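Local structure of glucoamylase (Thermoanaerobacterium thermosaccharolyticum, 1LF6) at residues N185-W196 with F244-D254. The protein hydrolyses terminal alpha-1,4-linked glucose residues one after another from the non-reducing ends of glucan chains, releasing beta-D-glucose. Sequence-based numbering, arbitrary orientation.
Unlike the reference sequence in segment 244-254: Q252 (reference Gly).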
ATOM      1  N   ASN A 185      17.485 -10.282  15.774  1.00 47.02           N
ATOM      2  CA  ASN A 185      16.920 -11.623  15.701  1.00 45.20           C
ATOM      3  C   ASN A 185      16.450 -12.039  14.307  1.00 42.78           C
ATOM      4  O   ASN A 185      15.768 -13.052  14.164  1.00 42.76           O
ATOM      5  CB  ASN A 185      15.750 -11.728  16.673  1.00 46.69           C
ATOM      6  CG  ASN A 185      14.681 -10.692  16.398  1.00 48.87           C
ATOM      7  OD1 ASN A 185      14.942  -9.488  16.440  1.00 50.75           O
ATOM      8  ND2 ASN A 185      13.468 -11.154  16.107  1.00 51.31           N
ATOM      9  N   VAL A 186      16.810 -11.275  13.281  1.00 39.73           N
ATOM     10  CA  VAL A 186      16.375 -11.617  11.931  1.00 37.39           C
ATOM     11  C   VAL A 186      17.503 -12.086  11.019  1.00 36.12           C
ATOM     12  O   VAL A 186      18.468 -11.362  10.783  1.00 36.89           O
ATOM     13  CB  VAL A 186      15.664 -10.422  11.258  1.00 37.76           C
ATOM     14  CG1 VAL A 186      15.202 -10.812   9.859  1.00 35.93           C
ATOM     15  CG2 VAL A 186      14.480  -9.980  12.102  1.00 36.95           C
ATOM     16  N   TYR A 187      17.364 -13.301  10.494  1.00 34.01           N
ATOM     17  CA  TYR A 187      18.366 -13.882   9.602  1.00 33.92           C
ATOM     18  C   TYR A 187      17.768 -14.235   8.244  1.00 32.55           C
ATOM     19  O   TYR A 187      16.611 -14.645   8.149  1.00 33.85           O
ATOM     20  CB  TYR A 187      18.947 -15.168  10.208  1.00 34.14           C
ATOM     21  CG  TYR A 187      19.722 -14.994  11.493  1.00 35.87           C
ATOM     22  CD1 TYR A 187      21.112 -15.116  11.510  1.00 36.48           C
ATOM     23  CD2 TYR A 187      19.068 -14.737  12.697  1.00 36.66           C
ATOM     24  CE1 TYR A 187      21.832 -14.990  12.695  1.00 37.27           C
ATOM     25  CE2 TYR A 187      19.779 -14.608  13.889  1.00 37.40           C
ATOM     26  CZ  TYR A 187      21.159 -14.736  13.880  1.00 38.17           C
ATOM     27  OH  TYR A 187      21.858 -14.601  15.059  1.00 40.31           O
ATOM     28  N   THR A 188      18.572 -14.082   7.198  1.00 31.33           N
ATOM     29  CA  THR A 188      18.147 -14.427   5.850  1.00 29.31           C
ATOM     30  C   THR A 188      19.188 -15.361   5.245  1.00 30.10           C
ATOM     31  O   THR A 188      20.385 -15.255   5.531  1.00 29.07           O
ATOM     32  CB  THR A 188      18.012 -13.187   4.938  1.00 29.74           C
ATOM     33  OG1 THR A 188      19.310 -12.655   4.642  1.00 27.08           O
ATOM     34  CG2 THR A 188      17.160 -12.120   5.619  1.00 28.95           C
ATOM     35  N   ALA A 189      18.720 -16.278   4.408  1.00 30.24           N
ATOM     36  CA  ALA A 189      19.594 -17.237   3.753  1.00 29.23           C
ATOM     37  C   ALA A 189      19.269 -17.265   2.266  1.00 28.97           C
ATOM     38  O   ALA A 189      18.138 -17.555   1.877  1.00 30.18           O
ATOM     39  CB  ALA A 189      19.393 -18.620   4.363  1.00 29.14           C
ATOM     40  N   LEU A 190      20.262 -16.951   1.441  1.00 28.14           N
ATOM     41  CA  LEU A 190      20.087 -16.947  -0.005  1.00 28.58           C
ATOM     42  C   LEU A 190      20.716 -18.226  -0.562  1.00 30.07           C
ATOM     43  O   LEU A 190      21.885 -18.506  -0.300  1.00 27.86           O
ATOM     44  CB  LEU A 190      20.782 -15.730  -0.611  1.00 27.65           C
ATOM     45  CG  LEU A 190      20.322 -15.209  -1.973  1.00 28.23           C
ATOM     46  CD1 LEU A 190      21.400 -14.310  -2.541  1.00 27.04           C
ATOM     47  CD2 LEU A 190      20.056 -16.349  -2.921  1.00 30.73           C
ATOM     48  N   SER A 191      19.946 -18.993  -1.329  1.00 31.35           N
ATOM     49  CA  SER A 191      20.450 -20.238  -1.901  1.00 32.73           C
ATOM     50  C   SER A 191      20.086 -20.414  -3.370  1.00 33.57           C
ATOM     51  O   SER A 191      19.232 -19.706  -3.906  1.00 34.01           O
ATOM     52  CB  SER A 191      19.926 -21.434  -1.102  1.00 33.50           C
ATOM     53  OG  SER A 191      18.513 -21.522  -1.183  1.00 34.83           O
ATOM     54  N   SER A 192      20.748 -21.374  -4.012  1.00 33.89           N
ATOM     55  CA  SER A 192      20.517 -21.680  -5.420  1.00 34.07           C
ATOM     56  C   SER A 192      20.383 -23.193  -5.575  1.00 33.94           C
ATOM     57  O   SER A 192      21.133 -23.948  -4.959  1.00 31.59           O
ATOM     58  CB  SER A 192      21.690 -21.174  -6.263  1.00 33.29           C
ATOM     59  OG  SER A 192      21.486 -21.439  -7.637  1.00 35.01           O
ATOM     60  N   ASN A 193      19.429 -23.636  -6.390  1.00 34.31           N
ATOM     61  CA  ASN A 193      19.229 -25.065  -6.594  1.00 34.54           C
ATOM     62  C   ASN A 193      20.435 -25.670  -7.314  1.00 35.20           C
ATOM     63  O   ASN A 193      20.698 -26.870  -7.206  1.00 35.01           O
ATOM     64  CB  ASN A 193      17.943 -25.319  -7.393  1.00 34.37           C
ATOM     65  CG  ASN A 193      18.052 -24.886  -8.841  1.00 34.44           C
ATOM     66  OD1 ASN A 193      18.523 -23.791  -9.142  1.00 34.21           O
ATOM     67  ND2 ASN A 193      17.604 -25.745  -9.748  1.00 35.34           N
ATOM     68  N   ILE A 194      21.171 -24.831  -8.035  1.00 34.69           N
ATOM     69  CA  ILE A 194      22.356 -25.277  -8.757  1.00 34.72           C
ATOM     70  C   ILE A 194      23.613 -24.691  -8.126  1.00 34.85           C
ATOM     71  O   ILE A 194      24.707 -24.813  -8.676  1.00 34.77           O
ATOM     72  CB  ILE A 194      22.322 -24.846 -10.233  1.00 34.27           C
ATOM     73  CG1 ILE A 194      22.219 -23.324 -10.329  1.00 33.76           C
ATOM     74  CG2 ILE A 194      21.168 -25.520 -10.940  1.00 34.11           C
ATOM     75  CD1 ILE A 194      22.434 -22.784 -11.730  1.00 31.84           C
ATOM     76  N   GLY A 195      23.450 -24.050  -6.974  1.00 34.65           N
ATOM     77  CA  GLY A 195      24.586 -23.458  -6.290  1.00 35.13           C
ATOM     78  C   GLY A 195      25.107 -22.207  -6.976  1.00 35.17           C
ATOM     79  O   GLY A 195      24.458 -21.672  -7.878  1.00 34.32           O
ATOM     80  N   TRP A 196      26.283 -21.743  -6.557  1.00 35.06           N
ATOM     81  CA  TRP A 196      26.881 -20.542  -7.133  1.00 35.85           C
ATOM     82  C   TRP A 196      28.215 -20.843  -7.803  1.00 36.76           C
ATOM     83  O   TRP A 196      28.947 -21.737  -7.378  1.00 37.36           O
ATOM     84  CB  TRP A 196      27.109 -19.484  -6.048  1.00 34.35           C
ATOM     85  CG  TRP A 196      25.966 -19.329  -5.098  1.00 33.40           C
ATOM     86  CD1 TRP A 196      25.891 -19.801  -3.818  1.00 33.51           C
ATOM     87  CD2 TRP A 196      24.724 -18.668  -5.354  1.00 33.63           C
ATOM     88  NE1 TRP A 196      24.682 -19.472  -3.259  1.00 31.37           N
ATOM     89  CE2 TRP A 196      23.943 -18.776  -4.180  1.00 33.58           C
ATOM     90  CE3 TRP A 196      24.192 -17.994  -6.460  1.00 32.93           C
ATOM     91  CZ2 TRP A 196      22.658 -18.234  -4.083  1.00 34.19           C
ATOM     92  CZ3 TRP A 196      22.913 -17.454  -6.362  1.00 34.59           C
ATOM     93  CH2 TRP A 196      22.162 -17.579  -5.180  1.00 33.83           C
ATOM     94  N   PHE A 244      17.303 -21.731 -13.514  1.00 33.08           N
ATOM     95  CA  PHE A 244      17.569 -22.126 -12.135  1.00 31.54           C
ATOM     96  C   PHE A 244      16.558 -21.560 -11.140  1.00 31.11           C
ATOM     97  O   PHE A 244      15.707 -20.750 -11.495  1.00 30.80           O
ATOM     98  CB  PHE A 244      18.964 -21.647 -11.749  1.00 31.88           C
ATOM     99  CG  PHE A 244      19.216 -20.210 -12.108  1.00 31.35           C
ATOM    100  CD1 PHE A 244      19.493 -19.849 -13.421  1.00 29.48           C
ATOM    101  CD2 PHE A 244      19.117 -19.210 -11.143  1.00 30.91           C
ATOM    102  CE1 PHE A 244      19.666 -18.511 -13.774  1.00 30.63           C
ATOM    103  CE2 PHE A 244      19.288 -17.867 -11.488  1.00 30.89           C
ATOM    104  CZ  PHE A 244      19.561 -17.517 -12.804  1.00 29.00           C
ATOM    105  N   GLU A 245      16.678 -21.983  -9.885  1.00 30.54           N
ATOM    106  CA  GLU A 245      15.777 -21.535  -8.834  1.00 31.15           C
ATOM    107  C   GLU A 245      16.527 -20.837  -7.699  1.00 30.64           C
ATOM    108  O   GLU A 245      17.441 -21.412  -7.103  1.00 29.99           O
ATOM    109  CB  GLU A 245      15.010 -22.727  -8.259  1.00 33.10           C
ATOM    110  CG  GLU A 245      14.274 -23.552  -9.297  1.00 38.22           C
ATOM    111  CD  GLU A 245      13.574 -24.761  -8.698  1.00 40.47           C
ATOM    112  OE1 GLU A 245      12.959 -25.529  -9.468  1.00 42.51           O
ATOM    113  OE2 GLU A 245      13.637 -24.943  -7.463  1.00 40.91           O
ATOM    114  N   ILE A 246      16.136 -19.600  -7.404  1.00 29.26           N
ATOM    115  CA  ILE A 246      16.756 -18.843  -6.322  1.00 27.34           C
ATOM    116  C   ILE A 246      15.786 -18.831  -5.145  1.00 27.57           C
ATOM    117  O   ILE A 246      14.601 -18.525  -5.308  1.00 28.66           O
ATOM    118  CB  ILE A 246      17.073 -17.387  -6.759  1.00 28.11           C
ATOM    119  CG1 ILE A 246      18.125 -17.399  -7.871  1.00 26.28           C
ATOM    120  CG2 ILE A 246      17.584 -16.575  -5.567  1.00 26.23           C
ATOM    121  CD1 ILE A 246      19.442 -18.058  -7.474  1.00 23.64           C
ATOM    122  N   VAL A 247      16.284 -19.180  -3.963  1.00 27.70           N
ATOM    123  CA  VAL A 247      15.444 -19.213  -2.775  1.00 27.72           C
ATOM    124  C   VAL A 247      15.997 -18.351  -1.646  1.00 28.33           C
ATOM    125  O   VAL A 247      17.179 -18.431  -1.310  1.00 28.20           O
ATOM    126  CB  VAL A 247      15.268 -20.662  -2.249  1.00 28.40           C
ATOM    127  CG1 VAL A 247      14.397 -20.666  -0.998  1.00 25.61           C
ATOM    128  CG2 VAL A 247      14.647 -21.535  -3.329  1.00 27.95           C
ATOM    129  N   LEU A 248      15.128 -17.521  -1.070  1.00 26.81           N
ATOM    130  CA  LEU A 248      15.499 -16.657   0.042  1.00 26.35           C
ATOM    131  C   LEU A 248      14.622 -17.025   1.228  1.00 27.10           C
ATOM    132  O   LEU A 248      13.397 -16.870   1.184  1.00 25.06           O
ATOM    133  CB  LEU A 248      15.288 -15.186  -0.317  1.00 26.83           C
ATOM    134  CG  LEU A 248      15.537 -14.180   0.812  1.00 27.57           C
ATOM    135  CD1 LEU A 248      17.008 -14.177   1.202  1.00 24.99           C
ATOM    136  CD2 LEU A 248      15.102 -12.789   0.352  1.00 28.71           C
ATOM    137  N   SER A 249      15.252 -17.524   2.286  1.00 26.76           N
ATOM    138  CA  SER A 249      14.520 -17.928   3.474  1.00 27.63           C
ATOM    139  C   SER A 249      14.837 -17.034   4.667  1.00 26.85           C
ATOM    140  O   SER A 249      15.858 -16.342   4.690  1.00 27.70           O
ATOM    141  CB  SER A 249      14.831 -19.392   3.797  1.00 29.04           C
ATOM    142  OG  SER A 249      14.465 -20.223   2.707  1.00 31.13           O
ATOM    143  N   PHE A 250      13.949 -17.063   5.655  1.00 26.58           N
ATOM    144  CA  PHE A 250      14.090 -16.252   6.856  1.00 27.79           C
ATOM    145  C   PHE A 250      13.994 -17.107   8.112  1.00 29.21           C
ATOM    146  O   PHE A 250      13.381 -18.177   8.104  1.00 28.12           O
ATOM    147  CB  PHE A 250      12.993 -15.185   6.889  1.00 27.35           C
ATOM    148  CG  PHE A 250      13.028 -14.242   5.717  1.00 27.22           C
ATOM    149  CD1 PHE A 250      13.611 -12.985   5.837  1.00 27.43           C
ATOM    150  CD2 PHE A 250      12.496 -14.619   4.490  1.00 25.08           C
ATOM    151  CE1 PHE A 250      13.662 -12.116   4.751  1.00 26.97           C
ATOM    152  CE2 PHE A 250      12.544 -13.759   3.397  1.00 27.30           C
ATOM    153  CZ  PHE A 250      13.129 -12.504   3.528  1.00 26.42           C
ATOM    154  N   GLY A 251      14.598 -16.615   9.189  1.00 31.24           N
ATOM    155  CA  GLY A 251      14.571 -17.324  10.454  1.00 34.38           C
ATOM    156  C   GLY A 251      15.084 -16.446  11.578  1.00 35.72           C
ATOM    157  O   GLY A 251      15.599 -15.357  11.329  1.00 35.72           O
ATOM    158  N   GLN A 252      14.942 -16.912  12.815  1.00 38.72           N
ATOM    159  CA  GLN A 252      15.410 -16.155  13.974  1.00 41.97           C
ATOM    160  C   GLN A 252      16.806 -16.636  14.369  1.00 42.39           C
ATOM    161  O   GLN A 252      17.332 -16.282  15.427  1.00 41.56           O
ATOM    162  CB  GLN A 252      14.441 -16.336  15.147  1.00 45.95           C
ATOM    163  CG  GLN A 252      14.764 -15.488  16.374  1.00 49.94           C
ATOM    164  CD  GLN A 252      13.854 -15.798  17.548  1.00 52.67           C
ATOM    165  OE1 GLN A 252      13.801 -16.936  18.023  1.00 54.73           O
ATOM    166  NE2 GLN A 252      13.132 -14.788  18.023  1.00 54.24           N
ATOM    167  N   SER A 253      17.398 -17.450  13.502  1.00 43.02           N
ATOM    168  CA  SER A 253      18.730 -17.995  13.731  1.00 43.03           C
ATOM    169  C   SER A 253      19.288 -18.533  12.423  1.00 43.07           C
ATOM    170  O   SER A 253      18.555 -18.703  11.449  1.00 43.95           O
ATOM    171  CB  SER A 253      18.678 -19.124  14.769  1.00 42.19           C
ATOM    172  OG  SER A 253      18.013 -20.268  14.260  1.00 40.23           O
ATOM    173  N   ASP A 254      20.589 -18.796  12.406  1.00 44.16           N
ATOM    174  CA  ASP A 254      21.257 -19.329  11.222  1.00 43.83           C
ATOM    175  C   ASP A 254      20.691 -20.685  10.819  1.00 42.98           C
ATOM    176  O   ASP A 254      20.414 -20.936   9.646  1.00 42.14           O
ATOM    177  CB  ASP A 254      22.757 -19.473  11.490  1.00 45.66           C
ATOM    178  CG  ASP A 254      23.566 -18.363  10.866  1.00 47.90           C
ATOM    179  OD1 ASP A 254      24.760 -18.231  11.207  1.00 49.36           O
ATOM    180  OD2 ASP A 254      23.009 -17.628  10.023  1.00 49.71           O
TER
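Y187 pairs with G251 at one end of an antiparallel strand pair, 186-192 with 244-251, inside the beta-sandwich of the N-terminal domain. The short axes run at 160° and approach to 4.6 Å, and six backbone hydrogen bonds link Y187, A189 and S191 to G251, S249 and V247.

The tight part is the buried middle of the pair, on both its faces, together with Y187. On one face L190 CD2 meets I246 CG2 at 3.6 Å, while the I246 CD1 methyl reaches W196 CH2, also 3.6 Å away. T188 CG2 lies alongside the F250 ring, 3.6 Å from CE1, and T188 OG1 bonds to Y155. On the opposite face, helix 254-266 packs over S191, V247 and S249. There Y187 CG stands beside the backbone N (chi1 -64°), which lays the ring under the start of that helix: S253 CA sits over one face in a CH-pi contact, 3.7 Å from the centroid. With Y187 replaced by alanine, S253 CA would probably lose this CH-pi contact and a gap would open under the S253-D254 helix start.

Toward solvent the ends are looser. The side chains of N185 and Q252 only brush, N185 CB to Q252 CG 3.9 Å, the closer contact being Q252 CA to N185 O. At the other end, the N193 amide lies nearly parallel to the E245 carboxylate, planes 10° apart, at a loose spacing, with E245 CB and CG the nearer parts; E245 N gives a nearly straight 2.7 Å hydrogen bond to N193 OD1, approaching from above the amide plane.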